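Local coordinates for protein major mite allergen Der p 23 (Dermatophagoides pteronyssinus, PDB 4ZCE) that acts as a major house dust mite allergen recognised by IgE, a peritrophin-like protein that nevertheless does not bind chitin in vitro, at residues A[11-16]-A[23-28]. Sequence-based numbering, arbitrary orientation.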
ATOM      1  N   PHE A  11     -15.606   1.753  -7.896  1.00 16.78           N
ATOM      2  CA  PHE A  11     -14.336   2.200  -7.324  1.00 18.50           C
ATOM      3  C   PHE A  11     -14.190   1.569  -5.959  1.00 17.50           C
ATOM      4  O   PHE A  11     -15.149   1.482  -5.199  1.00 19.73           O
ATOM      5  CB  PHE A  11     -14.308   3.725  -7.188  1.00 16.18           C
ATOM      6  CG  PHE A  11     -14.377   4.434  -8.500  1.00 21.08           C
ATOM      7  CD1 PHE A  11     -13.287   4.462  -9.339  1.00 23.29           C
ATOM      8  CD2 PHE A  11     -15.547   5.052  -8.906  1.00 24.03           C
ATOM      9  CE1 PHE A  11     -13.350   5.102 -10.558  1.00 32.05           C
ATOM     10  CE2 PHE A  11     -15.609   5.697 -10.122  1.00 24.21           C
ATOM     11  CZ  PHE A  11     -14.510   5.719 -10.947  1.00 24.15           C
ATOM     12  N   GLY A  12     -12.988   1.119  -5.627  1.00 15.20           N
ATOM     13  CA  GLY A  12     -12.778   0.563  -4.310  1.00 18.07           C
ATOM     14  C   GLY A  12     -11.475  -0.186  -4.169  1.00 12.02           C
ATOM     15  O   GLY A  12     -10.787  -0.463  -5.160  1.00 14.84           O
ATOM     16  N   TYR A  13     -11.153  -0.493  -2.918  1.00 15.34           N
ATOM     17  CA  TYR A  13      -9.974  -1.252  -2.540  1.00 13.61           C
ATOM     18  C   TYR A  13     -10.461  -2.495  -1.828  1.00 15.84           C
ATOM     19  O   TYR A  13     -11.236  -2.394  -0.872  1.00 19.66           O
ATOM     20  CB  TYR A  13      -9.100  -0.445  -1.576  1.00 12.80           C
ATOM     21  CG  TYR A  13      -8.411   0.729  -2.221  1.00 15.20           C
ATOM     22  CD1 TYR A  13      -9.111   1.893  -2.515  1.00 18.17           C
ATOM     23  CD2 TYR A  13      -7.065   0.674  -2.542  1.00 16.50           C
ATOM     24  CE1 TYR A  13      -8.478   2.970  -3.128  1.00 18.48           C
ATOM     25  CE2 TYR A  13      -6.424   1.746  -3.156  1.00 15.93           C
ATOM     26  CZ  TYR A  13      -7.134   2.886  -3.440  1.00 23.05           C
ATOM     27  OH  TYR A  13      -6.472   3.932  -4.047  1.00 22.30           O
ATOM     28  N   PHE A  14     -10.015  -3.661  -2.292  1.00 10.87           N
ATOM     29  CA  PHE A  14     -10.529  -4.936  -1.806  1.00 14.18           C
ATOM     30  C   PHE A  14      -9.447  -5.944  -1.511  1.00 13.67           C
ATOM     31  O   PHE A  14      -8.416  -6.006  -2.173  1.00 12.14           O
ATOM     32  CB  PHE A  14     -11.505  -5.520  -2.823  1.00 13.27           C
ATOM     33  CG  PHE A  14     -12.625  -4.584  -3.154  1.00 14.61           C
ATOM     34  CD1 PHE A  14     -13.738  -4.516  -2.344  1.00 20.32           C
ATOM     35  CD2 PHE A  14     -12.541  -3.736  -4.243  1.00 13.54           C
ATOM     36  CE1 PHE A  14     -14.756  -3.636  -2.637  1.00 23.76           C
ATOM     37  CE2 PHE A  14     -13.556  -2.864  -4.530  1.00 17.65           C
ATOM     38  CZ  PHE A  14     -14.657  -2.810  -3.725  1.00 15.20           C
ATOM     39  N   ALA A  15      -9.701  -6.747  -0.494  1.00 14.20           N
ATOM     40  CA  ALA A  15      -8.778  -7.782  -0.103  1.00 10.93           C
ATOM     41  C   ALA A  15      -8.578  -8.793  -1.219  1.00 14.02           C
ATOM     42  O   ALA A  15      -9.486  -9.056  -2.016  1.00 14.64           O
ATOM     43  CB  ALA A  15      -9.289  -8.479   1.124  1.00 13.98           C
ATOM     44  N   ASP A  16      -7.377  -9.361  -1.247  1.00 12.63           N
ATOM     45  CA  ASP A  16      -7.090 -10.547  -2.037  1.00 15.07           C
ATOM     46  C   ASP A  16      -7.266 -11.753  -1.116  1.00 14.57           C
ATOM     47  O   ASP A  16      -6.430 -11.992  -0.251  1.00 15.26           O
ATOM     48  CB  ASP A  16      -5.662 -10.493  -2.586  1.00 12.24           C
ATOM     49  CG  ASP A  16      -5.313 -11.702  -3.426  1.00 15.16           C
ATOM     50  OD1 ASP A  16      -6.097 -12.677  -3.427  1.00 15.76           O
ATOM     51  OD2 ASP A  16      -4.250 -11.693  -4.079  1.00 14.38           O
ATOM     52  N   PHE A  23      -3.841  -6.960  -2.709  1.00  9.74           N
ATOM     53  CA  PHE A  23      -5.193  -6.415  -2.755  1.00 12.45           C
ATOM     54  C   PHE A  23      -5.542  -6.027  -4.181  1.00 11.06           C
ATOM     55  O   PHE A  23      -4.710  -6.115  -5.084  1.00 11.46           O
ATOM     56  CB  PHE A  23      -5.321  -5.214  -1.799  1.00 11.49           C
ATOM     57  CG  PHE A  23      -4.386  -4.061  -2.103  1.00 10.98           C
ATOM     58  CD1 PHE A  23      -3.060  -4.105  -1.718  1.00 10.78           C
ATOM     59  CD2 PHE A  23      -4.841  -2.924  -2.759  1.00 11.30           C
ATOM     60  CE1 PHE A  23      -2.206  -3.041  -1.986  1.00 11.51           C
ATOM     61  CE2 PHE A  23      -3.973  -1.852  -3.009  1.00 12.08           C
ATOM     62  CZ  PHE A  23      -2.672  -1.921  -2.617  1.00 10.01           C
ATOM     63  N   TYR A  24      -6.784  -5.611  -4.383  1.00 10.44           N
ATOM     64  CA  TYR A  24      -7.258  -5.183  -5.680  1.00 11.02           C
ATOM     65  C   TYR A  24      -7.763  -3.748  -5.616  1.00 11.57           C
ATOM     66  O   TYR A  24      -8.437  -3.352  -4.669  1.00 11.51           O
ATOM     67  CB  TYR A  24      -8.382  -6.098  -6.178  1.00  9.38           C
ATOM     68  CG  TYR A  24      -7.921  -7.500  -6.508  1.00 10.43           C
ATOM     69  CD1 TYR A  24      -8.039  -8.522  -5.575  1.00 13.55           C
ATOM     70  CD2 TYR A  24      -7.374  -7.803  -7.748  1.00 13.26           C
ATOM     71  CE1 TYR A  24      -7.627  -9.821  -5.871  1.00 13.03           C
ATOM     72  CE2 TYR A  24      -6.966  -9.094  -8.053  1.00 14.30           C
ATOM     73  CZ  TYR A  24      -7.088 -10.095  -7.106  1.00 12.59           C
ATOM     74  OH  TYR A  24      -6.665 -11.374  -7.428  1.00 18.12           O
ATOM     75  N   ILE A  25      -7.445  -2.977  -6.643  1.00 12.34           N
ATOM     76  CA  ILE A  25      -7.994  -1.640  -6.785  1.00 11.71           C
ATOM     77  C   ILE A  25      -8.943  -1.650  -7.967  1.00 12.85           C
ATOM     78  O   ILE A  25      -8.566  -2.069  -9.071  1.00 13.65           O
ATOM     79  CB  ILE A  25      -6.897  -0.574  -7.011  1.00 11.87           C
ATOM     80  CG1 ILE A  25      -5.847  -0.640  -5.899  1.00 14.82           C
ATOM     81  CG2 ILE A  25      -7.535   0.803  -7.070  1.00 14.06           C
ATOM     82  CD1 ILE A  25      -4.666   0.317  -6.095  1.00 17.44           C
ATOM     83  N   CYS A  26     -10.179  -1.222  -7.719  1.00 11.96           N
ATOM     84  CA  CYS A  26     -11.198  -1.144  -8.758  1.00 13.41           C
ATOM     85  C   CYS A  26     -11.380   0.299  -9.215  1.00 15.44           C
ATOM     86  O   CYS A  26     -11.475   1.216  -8.399  1.00 17.22           O
ATOM     87  CB  CYS A  26     -12.528  -1.715  -8.263  1.00 14.61           C
ATOM     88  SG  CYS A  26     -12.500  -3.530  -8.063  1.00 15.31           S
ATOM     89  N   SER A  27     -11.408   0.472 -10.531  1.00 16.91           N
ATOM     90  CA  SER A  27     -11.698   1.756 -11.150  1.00 20.96           C
ATOM     91  C   SER A  27     -12.599   1.486 -12.359  1.00 16.34           C
ATOM     92  O   SER A  27     -12.220   0.733 -13.267  1.00 20.82           O
ATOM     93  CB  SER A  27     -10.392   2.429 -11.572  1.00 24.64           C
ATOM     94  OG  SER A  27     -10.654   3.688 -12.166  1.00 32.29           O
ATOM     95  N   ASN A  28     -13.784   2.096 -12.350  1.00 20.43           N
ATOM     96  CA  ASN A  28     -14.803   1.836 -13.366  1.00 21.73           C
ATOM     97  C   ASN A  28     -15.024   0.336 -13.551  1.00 20.74           C
ATOM     98  O   ASN A  28     -15.085  -0.167 -14.679  1.00 23.99           O
ATOM     99  CB  ASN A  28     -14.447   2.507 -14.698  1.00 26.31           C
ATOM    100  CG  ASN A  28     -14.520   4.020 -14.624  1.00 29.15           C
ATOM    101  OD1 ASN A  28     -15.333   4.566 -13.893  1.00 32.98           O
ATOM    102  ND2 ASN A  28     -13.671   4.704 -15.377  1.00 34.22           N
TER
HETATM  103  O   HOH W   1      -6.925 -13.369  -5.893  1.00 24.81           O
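Backbone pairing between G12–F14 and Y24–C26 frames this contact: two antiparallel hydrogen-bonded pairs, G12 with C26 and F14 with Y24, each closed by two N-H···O bonds. The straightest runs from C26 N to G12 O, its N-H···O angle 179°. G12 N to C26 O is longer, 3.2 Å, with the donor tilted from the carbonyl plane. G12 has no CB, which leaves its place on the sheet face to the F14 ring.

On that face lie F14, C26 and Y24. F14 CE2 lies 3.7 Å from C26 SG, an oblique sulfur-aromatic contact made by the sulfur that C26 contributes to its disulfide with C7. Together the strands form the first hairpin of the three-stranded sheet in this chitin-binding type-2 (peritrophin-A) domain, within the region important for IgE binding.

On the opposite face, Y13 and I25 lie side by side; the branched I25 brings CG1 within 3.7 Å of Y13 CE2 while CG2 lies over one ring face, near its rim. F23 CE2 meets the same ring at its edge, and F11 of the second subunit also touches it.

At one end, S27 OG meets the F11 ring edge, 3.4 Å from CE1, and N28 OD1 nears CZ. At the other, D16, its CG anti to the backbone N (chi1 -180°), slants its carboxylate across Y24, CG 3.9 Å from CE1. A water joins D16 OD1 to Y24 OH; OD1 also hydrogen-bonds to K18 N, and OD2 to H33 NE2.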